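Local coordinates for nucleoside-diphosphate sugar epimerase (SulA family) (Corynebacterium glutamicum, PDB 3OH8), which probably acts as a nucleoside-diphosphate sugar epimerase of the NAD-dependent epimerase/dehydratase family, its substrate and physiological role being unsettled, at residues 49-52 and 58-61; 40-45 and 62-67; 271-274 and 278-281; 231-236 and 249-254; 341-346 and 437-442. All coordinates share one frame; numbering follows the deposited sequence.

Contact 1. Residues 49-52 and 58-61; sequences TTIF and LKWV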
# COMPACT_ATOMS: atom_id res chain seq x y z
N THR A 49 13.16 -19.15 -6.13
CA THR A 49 13.54 -18.45 -4.92
C THR A 49 13.18 -16.96 -4.95
O THR A 49 12.99 -16.36 -6.01
CB THR A 49 15.03 -18.68 -4.56
OG1 THR A 49 15.83 -17.57 -4.99
CG2 THR A 49 15.55 -19.96 -5.19
N THR A 50 13.06 -16.40 -3.76
CA THR A 50 12.77 -14.99 -3.58
C THR A 50 13.84 -14.42 -2.66
O THR A 50 14.14 -15.02 -1.63
CB THR A 50 11.41 -14.80 -2.89
OG1 THR A 50 10.39 -15.37 -3.71
CG2 THR A 50 11.14 -13.31 -2.66
N ILE A 51 14.44 -13.29 -3.04
CA ILE A 51 15.45 -12.65 -2.20
C ILE A 51 14.83 -11.48 -1.45
O ILE A 51 14.17 -10.63 -2.06
CB ILE A 51 16.64 -12.10 -3.04
CG1 ILE A 51 17.17 -13.13 -4.05
CG2 ILE A 51 17.77 -11.61 -2.11
CD1 ILE A 51 17.95 -14.27 -3.46
N PHE A 52 15.02 -11.45 -0.14
CA PHE A 52 14.57 -10.32 0.68
C PHE A 52 15.77 -9.52 1.18
O PHE A 52 16.76 -10.10 1.61
CB PHE A 52 13.80 -10.80 1.91
CG PHE A 52 12.47 -11.44 1.61
CD1 PHE A 52 12.40 -12.75 1.18
CD2 PHE A 52 11.30 -10.72 1.77
CE1 PHE A 52 11.17 -13.35 0.92
CE2 PHE A 52 10.06 -11.31 1.51
CZ PHE A 52 10.00 -12.62 1.09
N LEU A 58 22.34 -7.19 4.91
CA LEU A 58 22.04 -8.62 4.92
C LEU A 58 20.86 -8.96 4.01
O LEU A 58 20.07 -8.09 3.62
CB LEU A 58 21.77 -9.11 6.34
CG LEU A 58 22.91 -9.12 7.36
CD1 LEU A 58 22.43 -9.66 8.69
CD2 LEU A 58 24.08 -9.94 6.85
N LYS A 59 20.75 -10.25 3.66
CA LYS A 59 19.70 -10.71 2.77
C LYS A 59 19.16 -12.07 3.17
O LYS A 59 19.88 -12.92 3.69
CB LYS A 59 20.18 -10.74 1.32
CG LYS A 59 20.48 -9.36 0.79
CD LYS A 59 20.90 -9.37 -0.66
CE LYS A 59 21.47 -8.01 -1.05
NZ LYS A 59 21.65 -7.85 -2.51
N TRP A 60 17.86 -12.25 2.96
CA TRP A 60 17.23 -13.52 3.25
C TRP A 60 16.83 -14.19 1.94
O TRP A 60 16.12 -13.59 1.11
CB TRP A 60 16.01 -13.31 4.14
CG TRP A 60 15.35 -14.57 4.57
CD1 TRP A 60 15.97 -15.70 5.02
CD2 TRP A 60 13.95 -14.84 4.63
NE1 TRP A 60 15.04 -16.66 5.34
CE2 TRP A 60 13.79 -16.16 5.10
CE3 TRP A 60 12.81 -14.10 4.31
CZ2 TRP A 60 12.54 -16.74 5.28
CZ3 TRP A 60 11.57 -14.69 4.49
CH2 TRP A 60 11.44 -15.99 4.97
N VAL A 61 17.29 -15.41 1.74
CA VAL A 61 17.01 -16.16 0.53
C VAL A 61 15.92 -17.17 0.83
O VAL A 61 16.16 -18.18 1.49
CB VAL A 61 18.26 -16.91 0.02
CG1 VAL A 61 17.93 -17.71 -1.24
CG2 VAL A 61 19.39 -15.91 -0.25
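Phe52 and Trp60 form the dense side of this contact. Their side chains run alongside one another in the same direction, and Phe52 CD1 comes within 3.4 Å of Trp60 CE3. The rings meet obliquely: the phenyl and the six-membered indole ring have centroids 5.0 Å apart and planes at 38°, with Trp60 CZ3 over the rim of one phenyl face. A chi1 of -176° sets the indole CG opposite the backbone N of Trp60, which brings CE3 and CZ3 of the six-membered ring against the phenyl. Both residues are buried, and Trp90 meets the indole edge-to-face. The pair belongs to a beta hairpin, strands 49-53 and 59-64 of the N-terminal antiparallel sheet. Phe52 and Trp60 are a hydrogen-bonded pair: Phe52 N donates to Trp60 O at 2.7 Å, nearly straight at 175°, and Trp60 N returns a bond to Phe52 O at 2.8 Å. Ile51 and Val61, a non-hydrogen-bonded pair, occupy the other face, where packing is sparser and more exposed. Here Ile51 CD1 lies 3.9 Å from Val61 CG2, while Lys59 passes obliquely over Ile51, its CD 4.1 Å from Ile51 CG2, before its extended chain leads away from strand 49-52.

Contact 2. Residues 40-45 and 62-67; sequences TQAERL and ARHDLS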
# COMPACT_ATOMS: atom_id res chain seq x y z
N THR A 40 13.43 -9.49 -5.23
CA THR A 40 13.18 -10.23 -6.46
C THR A 40 11.79 -10.87 -6.48
O THR A 40 11.12 -10.96 -5.46
CB THR A 40 14.25 -11.32 -6.71
OG1 THR A 40 14.00 -12.45 -5.86
CG2 THR A 40 15.63 -10.79 -6.43
N GLN A 41 11.38 -11.33 -7.66
CA GLN A 41 10.10 -12.00 -7.84
C GLN A 41 10.25 -13.46 -8.28
O GLN A 41 10.65 -13.74 -9.41
CB GLN A 41 9.27 -11.24 -8.89
CG GLN A 41 7.90 -11.85 -9.17
CD GLN A 41 6.93 -11.64 -8.02
OE1 GLN A 41 6.46 -12.60 -7.42
NE2 GLN A 41 6.63 -10.38 -7.71
N ALA A 42 9.93 -14.39 -7.39
CA ALA A 42 9.90 -15.80 -7.75
C ALA A 42 8.81 -16.04 -8.78
O ALA A 42 7.66 -15.64 -8.60
CB ALA A 42 9.67 -16.67 -6.53
N GLU A 43 9.19 -16.70 -9.87
CA GLU A 43 8.31 -16.90 -11.02
C GLU A 43 7.03 -17.68 -10.67
O GLU A 43 5.94 -17.35 -11.15
CB GLU A 43 9.09 -17.62 -12.12
CG GLU A 43 8.31 -17.94 -13.38
CD GLU A 43 9.16 -18.67 -14.41
OE1 GLU A 43 10.28 -18.19 -14.71
OE2 GLU A 43 8.72 -19.73 -14.90
N ARG A 44 7.18 -18.71 -9.85
CA ARG A 44 6.07 -19.61 -9.56
C ARG A 44 6.04 -20.03 -8.10
O ARG A 44 7.07 -20.05 -7.44
CB ARG A 44 6.17 -20.86 -10.42
CG ARG A 44 5.91 -20.62 -11.89
CD ARG A 44 6.86 -21.45 -12.73
NE ARG A 44 6.99 -22.82 -12.25
CZ ARG A 44 8.13 -23.50 -12.27
NH1 ARG A 44 9.24 -22.93 -12.74
NH2 ARG A 44 8.18 -24.75 -11.82
N LEU A 45 4.86 -20.41 -7.62
CA LEU A 45 4.71 -20.81 -6.22
C LEU A 45 5.34 -22.18 -5.93
O LEU A 45 5.72 -22.46 -4.80
CB LEU A 45 3.24 -20.79 -5.81
CG LEU A 45 2.55 -19.42 -5.91
CD1 LEU A 45 1.10 -19.49 -5.43
CD2 LEU A 45 3.33 -18.36 -5.14
N ALA A 62 14.71 -16.88 0.39
CA ALA A 62 13.59 -17.79 0.60
C ALA A 62 13.40 -18.64 -0.64
O ALA A 62 13.69 -18.20 -1.75
CB ALA A 62 12.32 -17.01 0.91
N ARG A 63 12.91 -19.86 -0.45
CA ARG A 63 12.78 -20.82 -1.54
C ARG A 63 11.42 -21.51 -1.44
O ARG A 63 11.01 -21.89 -0.35
CB ARG A 63 13.91 -21.85 -1.40
CG ARG A 63 14.39 -22.49 -2.69
CD ARG A 63 15.60 -23.38 -2.41
NE ARG A 63 15.64 -24.56 -3.27
CZ ARG A 63 15.04 -25.72 -2.99
NH1 ARG A 63 14.36 -25.86 -1.86
NH2 ARG A 63 15.14 -26.73 -3.83
N HIS A 64 10.73 -21.67 -2.56
CA HIS A 64 9.49 -22.44 -2.55
C HIS A 64 9.84 -23.93 -2.63
O HIS A 64 10.72 -24.33 -3.39
CB HIS A 64 8.57 -22.05 -3.71
CG HIS A 64 7.91 -20.72 -3.54
ND1 HIS A 64 7.74 -19.84 -4.59
CD2 HIS A 64 7.37 -20.12 -2.45
CE1 HIS A 64 7.12 -18.75 -4.15
NE2 HIS A 64 6.89 -18.90 -2.86
N ASP A 65 9.13 -24.74 -1.85
CA ASP A 65 9.44 -26.16 -1.73
C ASP A 65 8.50 -26.99 -2.59
O ASP A 65 7.28 -27.03 -2.35
CB ASP A 65 9.34 -26.57 -0.26
CG ASP A 65 9.72 -28.03 -0.04
OD1 ASP A 65 10.02 -28.73 -1.03
OD2 ASP A 65 9.71 -28.46 1.13
N LEU A 66 9.06 -27.67 -3.58
CA LEU A 66 8.25 -28.46 -4.51
C LEU A 66 7.44 -29.51 -3.75
O LEU A 66 6.30 -29.78 -4.09
CB LEU A 66 9.14 -29.15 -5.55
CG LEU A 66 8.53 -29.44 -6.93
CD1 LEU A 66 9.12 -30.72 -7.49
CD2 LEU A 66 7.02 -29.53 -6.87
N SER A 67 8.05 -30.08 -2.72
CA SER A 67 7.39 -31.14 -1.96
C SER A 67 6.19 -30.60 -1.18
O SER A 67 5.34 -31.37 -0.75
CB SER A 67 8.38 -31.81 -1.01
OG SER A 67 8.64 -31.00 0.12
O HOH W 1 5.51 -24.67 -2.76
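The imidazole of His64 meets two consecutive backbone carbonyls of the loop: Leu45 O lies over one face, 3.1 Å from His64 CG, and Arg44 O sits at the ND1 edge, tilted 26° out of the ring plane. The edge contact is a hydrogen bond, His64 ND1 to Arg44 O at 2.9 Å, bent to 135°. Leu45 O, by contrast, approaches ND1 at too poor an angle to bond and is a close packing neighbour. Leu45 CB points away from strand 62-64, and its side chain packs on Trp17, His20 and Thr21 of helix 13-21; even so, its CD2 reaches 3.9 Å from His64 CE1. The torsion of His64 (chi1 -73°) leaves CG beside the backbone N, directing the ring toward the loop. Phe75 of the next strand also meets this ring, its plane steeply inclined. Water 1 lies within donating distance of both Leu45 O and Asp65 O, 3.0 Å from each, bridging the segments, although more acceptors are in reach than it has protons. His64, on strand 59-64 of the antiparallel sheet, thus ties down the loop between strands 37-38 and 49-53. Its ND1 acts as donor, shared between Arg44 O and, weakly, Asp47 O, which implies a proton there and helps fix the ring's rotation.

Contact 3. Residues 271-274 and 278-281; sequences SESG and LAEV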
# COMPACT_ATOMS: atom_id res chain seq x y z
N SER A 271 -12.44 24.38 -2.09
CA SER A 271 -11.76 25.46 -1.39
C SER A 271 -10.67 26.09 -2.25
O SER A 271 -10.02 25.41 -3.04
CB SER A 271 -11.16 24.94 -0.09
OG SER A 271 -12.14 24.27 0.67
N GLU A 272 -10.47 27.40 -2.08
CA GLU A 272 -9.43 28.11 -2.81
C GLU A 272 -8.05 27.64 -2.41
O GLU A 272 -7.84 27.15 -1.31
CB GLU A 272 -9.48 29.60 -2.51
CG GLU A 272 -10.71 30.31 -2.95
CD GLU A 272 -10.60 31.80 -2.64
OE1 GLU A 272 -9.47 32.34 -2.64
OE2 GLU A 272 -11.64 32.42 -2.39
N SER A 273 -7.09 27.87 -3.30
CA SER A 273 -5.68 27.65 -2.99
C SER A 273 -5.23 28.54 -1.84
O SER A 273 -5.81 29.61 -1.59
CB SER A 273 -4.81 27.91 -4.21
OG SER A 273 -3.46 27.56 -3.96
N GLY A 274 -4.18 28.11 -1.16
CA GLY A 274 -3.62 28.84 -0.04
C GLY A 274 -2.89 30.12 -0.43
O GLY A 274 -2.93 30.56 -1.59
N LEU A 278 4.16 27.41 -0.38
CA LEU A 278 3.76 26.03 -0.56
C LEU A 278 2.58 25.95 -1.52
O LEU A 278 2.58 25.16 -2.48
CB LEU A 278 3.40 25.40 0.78
CG LEU A 278 2.73 24.03 0.75
CD1 LEU A 278 3.64 23.01 0.10
CD2 LEU A 278 2.33 23.59 2.15
N ALA A 279 1.56 26.76 -1.26
CA ALA A 279 0.38 26.80 -2.12
C ALA A 279 0.75 27.16 -3.56
O ALA A 279 0.19 26.62 -4.52
CB ALA A 279 -0.65 27.79 -1.58
N GLU A 280 1.70 28.09 -3.71
CA GLU A 280 2.08 28.54 -5.04
C GLU A 280 2.74 27.40 -5.80
O GLU A 280 2.43 27.15 -6.95
CB GLU A 280 3.02 29.74 -4.97
CG GLU A 280 3.59 30.15 -6.33
CD GLU A 280 4.33 31.47 -6.27
OE1 GLU A 280 4.48 32.03 -5.16
OE2 GLU A 280 4.77 31.95 -7.34
N VAL A 281 3.66 26.72 -5.13
CA VAL A 281 4.34 25.57 -5.71
C VAL A 281 3.33 24.55 -6.21
O VAL A 281 3.40 24.09 -7.34
CB VAL A 281 5.29 24.89 -4.71
CG1 VAL A 281 5.70 23.51 -5.22
CG2 VAL A 281 6.51 25.78 -4.46
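An extended segment, 271-274, turns back onto the first part of a helix, 278-281. Ser271, Glu272 and Ser273 have phi near -65° and psi near 150°, Gly274 stays extended, and residues 278-281 are regular helix. The two backbones come closest at Gly274 and Ala279, whose CA atoms are 4.9 Å apart. Ala279 supplies the helix side of the contact with a single methyl: its CB rests 3.4 Å from Gly274 C and 3.5 Å from Gly274 CA. Because Gly274 bears no side chain, the methyl can settle directly against main-chain atoms, and the backbones can lie this near each other.

Ser273 adds the other touch. Its CB points toward the helix and its OG, placed opposite the backbone N by a chi1 of -173°, lies 3.7 Å from Ala279 CB. That is a van der Waals approach; the hydrogen-bonding partners of the hydroxyl are Phe257 O and Arg283 NH1. Arg283, one turn beyond Ala279 on the same helix, also bonds weakly to Gly274 O, tying the loop to the helix beside the methyl contact. The helix start is held separately by Asp276, whose OD1 is hydrogen-bonded to Ala279 N, and Gly274 is joined to Phe257 through the backbone.

The arrangement is a tight loop-to-helix entry in the epimerase/dehydratase region, far from the centre of the chain. Helix 277-287 is one element of the long connection between strands 248-254 and 298-308, parallel neighbours in the sheet, in a beta-alpha-beta arrangement of the Rossmann type.

Contact 4. Residues 231-236 and 249-254; sequences LPTKFL and MISASA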
# COMPACT_ATOMS: atom_id res chain seq x y z
N LEU A 231 8.79 21.57 -14.31
CA LEU A 231 9.20 21.24 -15.68
C LEU A 231 9.03 19.74 -16.06
O LEU A 231 8.48 19.41 -17.12
CB LEU A 231 10.64 21.72 -15.94
CG LEU A 231 10.87 23.00 -16.78
CD1 LEU A 231 9.71 23.97 -16.71
CD2 LEU A 231 12.17 23.69 -16.38
N PRO A 232 9.50 18.83 -15.21
CA PRO A 232 9.30 17.42 -15.59
C PRO A 232 7.82 17.06 -15.76
O PRO A 232 7.48 16.23 -16.62
CB PRO A 232 9.92 16.65 -14.43
CG PRO A 232 10.94 17.61 -13.83
CD PRO A 232 10.35 18.97 -14.01
N THR A 233 6.96 17.67 -14.95
CA THR A 233 5.53 17.39 -15.01
C THR A 233 4.97 17.87 -16.35
O THR A 233 4.13 17.20 -16.94
CB THR A 233 4.77 18.07 -13.84
OG1 THR A 233 5.15 17.45 -12.60
CG2 THR A 233 3.29 17.91 -14.03
N LYS A 234 5.45 19.02 -16.81
CA LYS A 234 4.99 19.58 -18.07
C LYS A 234 5.44 18.73 -19.26
O LYS A 234 4.66 18.48 -20.19
CB LYS A 234 5.50 21.01 -18.24
CG LYS A 234 4.93 21.73 -19.44
CD LYS A 234 5.55 23.13 -19.56
CE LYS A 234 5.14 23.80 -20.86
NZ LYS A 234 5.80 25.13 -21.01
N PHE A 235 6.70 18.30 -19.24
CA PHE A 235 7.23 17.52 -20.34
C PHE A 235 6.48 16.19 -20.44
O PHE A 235 6.18 15.72 -21.53
CB PHE A 235 8.75 17.33 -20.20
CG PHE A 235 9.52 18.64 -20.21
CD1 PHE A 235 8.94 19.80 -20.73
CD2 PHE A 235 10.80 18.72 -19.69
CE1 PHE A 235 9.64 21.01 -20.75
CE2 PHE A 235 11.51 19.92 -19.70
CZ PHE A 235 10.92 21.06 -20.23
N LEU A 236 6.16 15.61 -19.30
CA LEU A 236 5.39 14.36 -19.30
C LEU A 236 3.97 14.64 -19.84
O LEU A 236 3.43 13.86 -20.63
CB LEU A 236 5.31 13.79 -17.88
CG LEU A 236 6.12 12.56 -17.43
CD1 LEU A 236 6.83 11.80 -18.57
CD2 LEU A 236 7.07 12.96 -16.36
N MSE A 249 -3.87 11.09 -17.36
CA MSE A 249 -2.73 11.44 -16.53
C MSE A 249 -3.19 11.62 -15.09
O MSE A 249 -3.98 12.53 -14.78
CB MSE A 249 -2.02 12.71 -17.04
CG MSE A 249 -0.73 13.07 -16.28
SE MSE A 249 0.18 14.51 -16.91
CE MSE A 249 1.60 14.49 -15.84
N ILE A 250 -2.73 10.72 -14.21
CA ILE A 250 -2.97 10.86 -12.78
C ILE A 250 -1.71 11.43 -12.14
O ILE A 250 -0.68 10.76 -12.09
CB ILE A 250 -3.28 9.49 -12.12
CG1 ILE A 250 -4.42 8.79 -12.86
CG2 ILE A 250 -3.64 9.69 -10.64
CD1 ILE A 250 -5.66 9.68 -13.05
N SER A 251 -1.79 12.66 -11.65
CA SER A 251 -0.59 13.37 -11.23
C SER A 251 -0.59 13.63 -9.71
O SER A 251 -1.58 14.09 -9.16
CB SER A 251 -0.49 14.72 -11.98
OG SER A 251 0.78 15.29 -11.79
N ALA A 252 0.51 13.32 -9.05
CA ALA A 252 0.61 13.56 -7.61
C ALA A 252 0.47 15.06 -7.32
O ALA A 252 0.92 15.90 -8.10
CB ALA A 252 1.93 13.05 -7.07
N SER A 253 -0.17 15.39 -6.21
CA SER A 253 -0.17 16.77 -5.73
C SER A 253 -0.13 16.71 -4.21
O SER A 253 0.34 15.72 -3.66
CB SER A 253 -1.38 17.55 -6.24
OG SER A 253 -1.27 18.92 -5.88
N ALA A 254 -0.63 17.74 -3.53
CA ALA A 254 -0.55 17.77 -2.07
C ALA A 254 -1.60 18.69 -1.48
O ALA A 254 -2.01 19.66 -2.11
CB ALA A 254 0.86 18.23 -1.62
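Helix 231-236 runs nearly antiparallel to strand 249-254, at 165° between their N-to-C directions, with the axes 11.1 Å apart, and the nearest CA atoms, those of Thr233 and Ser251, are 8.2 Å from each other. Across that gap the longest reach is made by Met249, present as selenomethionine. All three of its side-chain torsions are close to 180° (chi1 -175°), so the chain stands straight out from the strand and delivers its terminal methyl to the helix. Met249 CE arrives 3.9 Å from Thr233 O, 4.2 Å from Thr233 CG2 and 4.3 Å from Leu236 CB, so that it touches both Thr233 and Leu236, three residues apart on the helix.

Ser251, two residues further along, faces the helix as Met249 does. Its OG lies 4.3 Å from Thr233 CG2, a loose contact with the methyl branch. The hydroxyl branch of Thr233 is engaged inside the helix, where OG1 is hydrogen-bonded to Arg229 O, and this leaves CG2 to meet the strand. The helix kinks at Pro232, just before Thr233, because the imino nitrogen of the proline cannot donate to the turn before. His207 of strand 204-207 is touched by Thr233, Leu236 and Ser251, so the neighbouring strand helps to fill the same layer.

Ile250 alternates to the other side of the sheet, where it packs on Tyr349 and Ala352 of helix 342-354. Both faces of the strand are thus covered by helices, as in a three-layer alpha-beta-alpha sandwich. Strand 204-207, helix 222-242 and strand 248-254 form a beta-alpha-beta crossover between adjacent parallel strands, as in Rossmann-type domains.

Contact 5. Residues 341-346 and 437-442; sequences AIDDLT and AHELGY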
# COMPACT_ATOMS: atom_id res chain seq x y z
N ALA A 341 -3.99 6.58 5.43
CA ALA A 341 -3.29 5.30 5.53
C ALA A 341 -2.72 5.00 4.16
O ALA A 341 -3.35 5.31 3.15
CB ALA A 341 -4.25 4.20 5.98
N ILE A 342 -1.51 4.45 4.11
CA ILE A 342 -0.89 4.25 2.81
C ILE A 342 -1.78 3.41 1.88
O ILE A 342 -1.86 3.67 0.67
CB ILE A 342 0.54 3.69 2.89
CG1 ILE A 342 1.13 3.61 1.48
CG2 ILE A 342 0.58 2.33 3.61
CD1 ILE A 342 2.63 3.38 1.45
N ASP A 343 -2.46 2.41 2.43
CA ASP A 343 -3.29 1.56 1.58
C ASP A 343 -4.44 2.35 0.97
O ASP A 343 -4.81 2.14 -0.19
CB ASP A 343 -3.82 0.36 2.35
CG ASP A 343 -2.73 -0.63 2.72
OD1 ASP A 343 -1.88 -0.92 1.86
OD2 ASP A 343 -2.74 -1.11 3.87
N ASP A 344 -5.01 3.28 1.74
CA ASP A 344 -6.07 4.11 1.18
C ASP A 344 -5.56 5.03 0.07
O ASP A 344 -6.29 5.31 -0.88
CB ASP A 344 -6.79 4.91 2.27
CG ASP A 344 -7.82 4.06 2.99
OD1 ASP A 344 -8.65 3.44 2.30
OD2 ASP A 344 -7.80 4.01 4.24
N LEU A 345 -4.31 5.47 0.19
CA LEU A 345 -3.72 6.33 -0.83
C LEU A 345 -3.53 5.57 -2.14
O LEU A 345 -3.95 6.05 -3.20
CB LEU A 345 -2.40 6.95 -0.35
CG LEU A 345 -1.65 7.83 -1.35
CD1 LEU A 345 -2.53 8.98 -1.82
CD2 LEU A 345 -0.36 8.38 -0.73
N THR A 346 -2.92 4.38 -2.08
CA THR A 346 -2.80 3.59 -3.30
C THR A 346 -4.17 3.20 -3.87
O THR A 346 -4.36 3.23 -5.09
CB THR A 346 -1.85 2.35 -3.15
OG1 THR A 346 -2.38 1.44 -2.18
CG2 THR A 346 -0.45 2.81 -2.71
N ALA A 437 -2.60 0.86 13.87
CA ALA A 437 -2.56 -0.52 14.33
C ALA A 437 -2.16 -1.46 13.18
O ALA A 437 -1.38 -2.41 13.35
CB ALA A 437 -3.91 -0.92 14.91
N HIS A 438 -2.71 -1.18 12.00
CA HIS A 438 -2.40 -1.96 10.80
C HIS A 438 -0.94 -1.79 10.41
O HIS A 438 -0.23 -2.77 10.17
CB HIS A 438 -3.34 -1.54 9.65
CG HIS A 438 -3.16 -2.34 8.39
ND1 HIS A 438 -3.44 -3.68 8.33
CD2 HIS A 438 -2.76 -1.98 7.15
CE1 HIS A 438 -3.20 -4.13 7.10
NE2 HIS A 438 -2.79 -3.11 6.37
N GLU A 439 -0.48 -0.55 10.36
CA GLU A 439 0.86 -0.26 9.86
C GLU A 439 2.01 -0.61 10.82
O GLU A 439 3.11 -0.96 10.37
CB GLU A 439 0.94 1.20 9.42
CG GLU A 439 0.14 1.45 8.16
CD GLU A 439 0.66 0.63 6.99
OE1 GLU A 439 1.89 0.43 6.89
OE2 GLU A 439 -0.18 0.19 6.18
N LEU A 440 1.75 -0.55 12.12
CA LEU A 440 2.79 -0.82 13.11
C LEU A 440 2.67 -2.21 13.73
O LEU A 440 3.47 -2.59 14.59
CB LEU A 440 2.78 0.26 14.20
CG LEU A 440 3.07 1.69 13.71
CD1 LEU A 440 3.07 2.68 14.88
CD2 LEU A 440 4.40 1.74 12.96
N GLY A 441 1.66 -2.97 13.30
CA GLY A 441 1.56 -4.38 13.64
C GLY A 441 0.93 -4.70 14.98
O GLY A 441 1.42 -5.54 15.72
N TYR A 442 -0.18 -4.04 15.29
CA TYR A 442 -0.88 -4.26 16.55
C TYR A 442 -2.21 -4.96 16.31
O TYR A 442 -3.06 -4.97 17.19
CB TYR A 442 -1.16 -2.94 17.26
CG TYR A 442 0.02 -2.02 17.41
CD1 TYR A 442 1.30 -2.51 17.60
CD2 TYR A 442 -0.15 -0.64 17.39
CE1 TYR A 442 2.39 -1.66 17.75
CE2 TYR A 442 0.92 0.22 17.55
CZ TYR A 442 2.18 -0.29 17.72
OH TYR A 442 3.24 0.58 17.87
O HOH W 2 -2.50 1.36 5.23
O HOH W 3 0.07 -1.65 4.24
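This is a buried, polar, water-bridged contact between two helix ends, close to the centre of the chain: the start of helix 342-354 faces the last turn of helix 432-440. Asp343 OD2 gathers most of it. His438 NE2 reaches it edge-on at 3.2 Å, but the angle of 121° makes this a weak hydrogen bond, and the ring and carboxylate planes are 62° apart. Gln128 bonds both residues, its NE2 to Asp343 OD1 and its OE1 to His438 NE2, while His438 ND1 is bonded to Glu443. Glu439 OE2 lies 3.7 Å from Asp343 OD2, a proximity of like charges that two waters appear to ease. Water 2 and water 3 each donate to both oxygens, and water 2 also accepts from Asp343 N at 3.0 Å, at the helix start, whose dipole would probably further stabilise negative charge. A bend in the Glu439 chain (chi2 -61°) brings OE2 against Ile342 CG2 at 3.4 Å; the other carboxylate oxygen of Glu439, OE1, accepts from Gly310 N. His438 is stacked with both Tyr124 and Tyr429. With Gln128 and Tyr124 coming from helix 119-139, the site is a three-way junction, where the helix following strand 336-341 of the Rossmann-type domain meets the DUF1731 region and the N-terminal part.

In the fold
Contacts 1 and 2 form one unit. Their centres are 11 Å apart, contact 1 is nested in the loop that contact 2 closes, and a probable hydrogen bond of 2.8 Å from Thr50 N to Ala62 O joins them within the antiparallel sheet. Contacts 3 and 4 are neighbours in the Rossmann-type domain, 16 Å between centres and about 6 Å between nearest atoms. Contact 1 lies 45 Å from contact 3, centre to centre, on the opposite side of the chain's centre. Contact 5 occupies the middle ground, its centre 24 Å from that of contact 1 and 26 Å from that of contact 4 (about 8 Å between nearest atoms), where helix 342-354, which also covers strand 248-254 of contact 4, begins.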